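Local coordinates for protein contact-dependent inhibitor I (Escherichia coli NC101, PDB 5I4Q) that is an immunity protein that probably protects its own cell by binding and neutralising the toxin domain of the contact-dependent inhibitor A made with it, at residues E30-L35 with F55-E60; T63-Y66 with K71-K74. All blocks are in the same frame, centred on the assembly; numbering follows the deposited sequence.

Interaction 1 of 2, residues E30-L35 with F55-E60; sequences ECIESL and FRMQSE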
loop_
_atom_site.group_PDB
_atom_site.type_symbol
_atom_site.label_atom_id
_atom_site.label_comp_id
_atom_site.label_asym_id
_atom_site.label_seq_id
_atom_site.Cartn_x
_atom_site.Cartn_y
_atom_site.Cartn_z
ATOM N N GLU B 30 -12.973 -7.548 14.918
ATOM C CA GLU B 30 -13.642 -7.531 16.205
ATOM C C GLU B 30 -15.155 -7.602 16.034
ATOM O O GLU B 30 -15.810 -8.402 16.678
ATOM C CB GLU B 30 -13.244 -6.267 16.994
ATOM C CG GLU B 30 -11.826 -6.328 17.597
ATOM C CD GLU B 30 -11.242 -4.966 18.060
ATOM O OE1 GLU B 30 -12.006 -3.986 18.257
ATOM O OE2 GLU B 30 -9.993 -4.869 18.221
ATOM N N CYS B 31 -15.697 -6.761 15.158
ATOM C CA CYS B 31 -17.139 -6.699 14.895
ATOM C C CYS B 31 -17.705 -8.074 14.392
ATOM O O CYS B 31 -18.768 -8.545 14.799
ATOM C CB CYS B 31 -17.405 -5.587 13.884
ATOM S SG CYS B 31 -19.007 -4.791 14.057
ATOM N N ILE B 32 -16.941 -8.735 13.548
ATOM C CA ILE B 32 -17.292 -10.043 13.068
ATOM C C ILE B 32 -17.235 -11.101 14.176
ATOM O O ILE B 32 -18.120 -11.929 14.217
ATOM C CB ILE B 32 -16.382 -10.464 11.926
ATOM C CG1 ILE B 32 -16.685 -9.618 10.691
ATOM C CG2 ILE B 32 -16.522 -11.945 11.681
ATOM C CD1 ILE B 32 -15.607 -9.721 9.618
ATOM N N GLU B 33 -16.221 -11.058 15.060
ATOM C CA GLU B 33 -16.117 -12.004 16.193
ATOM C C GLU B 33 -17.376 -11.945 17.063
ATOM O O GLU B 33 -17.856 -12.959 17.533
ATOM C CB GLU B 33 -14.916 -11.697 17.089
ATOM C CG GLU B 33 -13.545 -12.051 16.531
ATOM C CD GLU B 33 -12.396 -11.645 17.471
ATOM O OE1 GLU B 33 -12.523 -10.632 18.213
ATOM O OE2 GLU B 33 -11.360 -12.343 17.458
ATOM N N SER B 34 -17.870 -10.733 17.259
ATOM C CA SER B 34 -19.056 -10.435 18.058
ATOM C C SER B 34 -20.356 -10.869 17.382
ATOM O O SER B 34 -21.226 -11.378 18.061
ATOM C CB SER B 34 -19.069 -8.930 18.406
ATOM O OG SER B 34 -20.340 -8.447 18.784
ATOM N N LEU B 35 -20.483 -10.674 16.066
ATOM C CA LEU B 35 -21.651 -11.164 15.297
ATOM C C LEU B 35 -21.749 -12.647 15.271
ATOM O O LEU B 35 -22.835 -13.211 15.378
ATOM C CB LEU B 35 -21.610 -10.710 13.852
ATOM C CG LEU B 35 -22.114 -9.310 13.615
ATOM C CD1 LEU B 35 -21.773 -8.908 12.193
ATOM C CD2 LEU B 35 -23.606 -9.224 13.855
ATOM N N PHE B 55 -22.658 -10.871 6.417
ATOM C CA PHE B 55 -22.327 -10.977 4.987
ATOM C C PHE B 55 -22.071 -9.665 4.287
ATOM O O PHE B 55 -21.345 -9.621 3.254
ATOM C CB PHE B 55 -23.400 -11.762 4.233
ATOM C CG PHE B 55 -23.472 -13.210 4.626
ATOM C CD1 PHE B 55 -22.436 -14.056 4.310
ATOM C CD2 PHE B 55 -24.585 -13.726 5.252
ATOM C CE1 PHE B 55 -22.490 -15.403 4.619
ATOM C CE2 PHE B 55 -24.635 -15.072 5.617
ATOM C CZ PHE B 55 -23.590 -15.915 5.277
ATOM N N ARG B 56 -22.680 -8.596 4.798
ATOM C CA ARG B 56 -22.459 -7.254 4.260
ATOM C C ARG B 56 -20.986 -6.895 4.493
ATOM O O ARG B 56 -20.331 -6.345 3.613
ATOM C CB ARG B 56 -23.349 -6.222 4.901
ATOM C CG ARG B 56 -23.295 -4.847 4.239
ATOM C CD ARG B 56 -23.864 -3.726 5.108
ATOM N NE ARG B 56 -22.898 -3.265 6.096
ATOM C CZ ARG B 56 -22.965 -3.422 7.420
ATOM N NH1 ARG B 56 -21.966 -2.943 8.159
ATOM N NH2 ARG B 56 -23.986 -4.043 8.017
HETATM N N MSE B 57 -20.475 -7.269 5.655
HETATM C CA MSE B 57 -19.079 -7.028 5.977
HETATM C C MSE B 57 -18.150 -7.852 5.130
HETATM O O MSE B 57 -17.148 -7.361 4.722
HETATM C CB MSE B 57 -18.794 -7.282 7.468
HETATM C CG MSE B 57 -19.535 -6.203 8.241
HETATM SE SE MSE B 57 -19.008 -6.186 10.162
HETATM C CE MSE B 57 -20.498 -5.018 10.811
ATOM N N GLN B 58 -18.459 -9.122 4.963
ATOM C CA GLN B 58 -17.692 -9.979 4.121
ATOM C C GLN B 58 -17.646 -9.376 2.719
ATOM O O GLN B 58 -16.618 -9.391 2.094
ATOM C CB GLN B 58 -18.260 -11.405 4.119
ATOM C CG GLN B 58 -17.561 -12.433 3.201
ATOM C CD GLN B 58 -17.799 -12.252 1.718
ATOM O OE1 GLN B 58 -18.762 -11.620 1.293
ATOM N NE2 GLN B 58 -16.906 -12.796 0.906
ATOM N N SER B 59 -18.767 -8.845 2.247
ATOM C CA SER B 59 -18.864 -8.280 0.880
ATOM C C SER B 59 -17.977 -7.112 0.716
ATOM O O SER B 59 -17.347 -6.969 -0.329
ATOM C CB SER B 59 -20.281 -7.906 0.497
ATOM O OG SER B 59 -21.061 -9.102 0.472
ATOM N N GLU B 60 -17.850 -6.317 1.760
ATOM C CA GLU B 60 -16.982 -5.194 1.687
ATOM C C GLU B 60 -15.533 -5.667 1.697
ATOM O O GLU B 60 -14.677 -5.056 1.053
ATOM C CB GLU B 60 -17.259 -4.253 2.852
ATOM C CG GLU B 60 -18.619 -3.600 2.771
ATOM C CD GLU B 60 -19.126 -2.996 4.107
ATOM O OE1 GLU B 60 -18.422 -3.029 5.129
ATOM O OE2 GLU B 60 -20.251 -2.454 4.114
#

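Interaction 2 of 2, residues T63-Y66 with K71-K74; sequences TMLY and KPGK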
loop_
_atom_site.group_PDB
_atom_site.type_symbol
_atom_site.label_atom_id
_atom_site.label_comp_id
_atom_site.label_asym_id
_atom_site.label_seq_id
_atom_site.Cartn_x
_atom_site.Cartn_y
_atom_site.Cartn_z
ATOM N N THR B 63 -14.652 -6.817 -1.664
ATOM C CA THR B 63 -14.414 -5.700 -2.537
ATOM C C THR B 63 -12.990 -5.202 -2.318
ATOM O O THR B 63 -12.256 -4.842 -3.260
ATOM C CB THR B 63 -15.466 -4.591 -2.316
ATOM O OG1 THR B 63 -16.770 -5.122 -2.543
ATOM C CG2 THR B 63 -15.286 -3.454 -3.272
HETATM N N MSE B 64 -12.569 -5.169 -1.071
HETATM C CA MSE B 64 -11.209 -4.768 -0.804
HETATM C C MSE B 64 -10.206 -5.665 -1.505
HETATM O O MSE B 64 -9.215 -5.195 -2.035
HETATM C CB MSE B 64 -11.009 -4.893 0.686
HETATM C CG MSE B 64 -9.534 -4.788 1.036
HETATM SE SE MSE B 64 -9.332 -5.211 2.966
HETATM C CE MSE B 64 -9.476 -7.190 2.806
ATOM N N LEU B 65 -10.424 -6.974 -1.441
ATOM C CA LEU B 65 -9.480 -7.953 -1.984
ATOM C C LEU B 65 -9.444 -7.885 -3.536
ATOM O O LEU B 65 -8.379 -7.857 -4.157
ATOM C CB LEU B 65 -9.880 -9.365 -1.507
ATOM C CG LEU B 65 -9.016 -10.527 -2.010
ATOM C CD1 LEU B 65 -7.562 -10.260 -1.654
ATOM C CD2 LEU B 65 -9.497 -11.869 -1.426
ATOM N N TYR B 66 -10.611 -7.831 -4.149
ATOM C CA TYR B 66 -10.699 -8.019 -5.599
ATOM C C TYR B 66 -10.717 -6.716 -6.320
ATOM O O TYR B 66 -10.064 -6.616 -7.304
ATOM C CB TYR B 66 -11.925 -8.854 -5.952
ATOM C CG TYR B 66 -11.857 -10.231 -5.376
ATOM C CD1 TYR B 66 -10.873 -11.116 -5.766
ATOM C CD2 TYR B 66 -12.759 -10.642 -4.439
ATOM C CE1 TYR B 66 -10.798 -12.393 -5.214
ATOM C CE2 TYR B 66 -12.688 -11.907 -3.870
ATOM C CZ TYR B 66 -11.714 -12.769 -4.246
ATOM O OH TYR B 66 -11.704 -14.027 -3.675
ATOM N N LYS B 71 -4.395 -7.187 0.016
ATOM C CA LYS B 71 -4.351 -8.572 0.494
ATOM C C LYS B 71 -4.217 -8.540 2.031
ATOM O O LYS B 71 -3.247 -8.040 2.543
ATOM C CB LYS B 71 -3.178 -9.301 -0.181
ATOM C CG LYS B 71 -3.104 -10.793 0.144
ATOM C CD LYS B 71 -1.848 -11.463 -0.440
ATOM C CE LYS B 71 -1.763 -12.977 -0.142
ATOM N NZ LYS B 71 -1.341 -13.330 1.255
ATOM N N PRO B 72 -5.238 -9.002 2.780
ATOM C CA PRO B 72 -5.199 -8.918 4.234
ATOM C C PRO B 72 -4.489 -10.126 4.887
ATOM O O PRO B 72 -4.037 -11.004 4.184
ATOM C CB PRO B 72 -6.700 -8.910 4.586
ATOM C CG PRO B 72 -7.272 -9.859 3.600
ATOM C CD PRO B 72 -6.514 -9.540 2.324
ATOM N N GLY B 73 -4.435 -10.170 6.222
ATOM C CA GLY B 73 -3.920 -11.335 6.949
ATOM C C GLY B 73 -4.731 -12.598 6.697
ATOM O O GLY B 73 -5.906 -12.526 6.443
ATOM N N LYS B 74 -4.082 -13.756 6.792
ATOM C CA LYS B 74 -4.685 -15.085 6.571
ATOM C C LYS B 74 -6.059 -15.264 7.198
ATOM O O LYS B 74 -6.945 -15.834 6.589
ATOM C CB LYS B 74 -3.740 -16.165 7.113
ATOM C CG LYS B 74 -4.179 -17.615 6.898
ATOM C CD LYS B 74 -3.896 -18.140 5.488
ATOM C CE LYS B 74 -4.599 -19.482 5.219
ATOM N NZ LYS B 74 -4.078 -20.628 6.023
#

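Interaction 1 of 2, residues E30-L35 with F55-E60
Met57 reaches from helix 44-66 to Cys31, Ile32 and Leu35 of helix 4-40 in an apolar helix-to-helix contact, partly buried, its centre about 6 Å from the centre of the chain. Met57, present as selenomethionine, runs extended beyond CG toward the facing helix. Its last two atoms do the touching: CE lies 3.6 Å from Cys31 SG at the more exposed side and 4.3 Å from Leu35 CD1, while SE rests 4.2 Å from Ile32 CG1. The Ile32 and Met57 chains slide past each other in opposite directions, and of Ile32 it is the end of the chain that leans in. The two segments thus form part of an antiparallel helical hairpin in this all-helical fold, their axes 10.9 Å apart and their directions at 151°. That spacing leaves Met57 to bridge most of the gap, and Ile32 also packs on Leu54 and Leu61, Leu35 on Leu50. Along helix 44-66, Arg56 NE and Glu60 OE2 form a salt bridge, with a weak hydrogen bond at 3.4 Å. Ser59 OG bonds back to Phe55 O at 2.8 Å, and is also hydrogen-bonded to Lys31 of the contact-dependent inhibitor A chain.

Interaction 2 of 2, residues T63-Y66 with K71-K74
Pro72, in the short loop connecting the consecutive helices 44-66 and 74-82, packs back on Met64 and Leu65 in the last turn of the first helix. The chain leaves that helix after Tyr66, doubles back through residues 71-74, and enters the next helix with Gly73 at its N-cap position. Leu65 and Lys71 make the nearest backbone approach of the two segments, their CA atoms 5.7 Å apart. The side chains that meet across the turn are apolar. Met64, a selenomethionine here, starts with CG anti to the backbone N (chi1 168°) and bends at its last torsion (chi3 78°), which swings the methyl onto the proline ring. CE then touches three ring carbons almost equally, lying 3.6 Å from Pro72 CG, 3.7 Å from Pro72 CB and 3.8 Å from Pro72 CD. Leu25 of helix 4-40 touches both Met64 and Pro72, and Ile80 of helix 74-82 packs on Met64 and Leu65, so three helices gather round the turn. Met64 also packs on Leu11 of the second subunit, which brings the buried side of the turn to the subunit interface. The Lys71 side chain sets out away from the helix and its NZ makes a weak hydrogen bond to Gln77. Leu65 crosses Pro72 at about a right angle and touches it with one branch: its CD1 lies 4.2 Å from Pro72 CD and 4.2 Å from Lys71 CA.

Interactions 1 and 2 follow one another along the chain and share helix 44-66, with centres about 14 Å apart. Interaction 1 joins two long helices across a 19-residue separation that includes the turn between them; interaction 2 is local, folding a short loop onto the end of the helix just left. Both are partly buried, each with two buried residues and one exposed among the four that touch. A selenomethionine carries each contact, extended in interaction 1 and bent in interaction 2. Both segment pairs reach the second subunit, in interaction 2 through Met64 itself. Residues of the segments, though not those that touch across them, also pack on the contact-dependent inhibitor A chain.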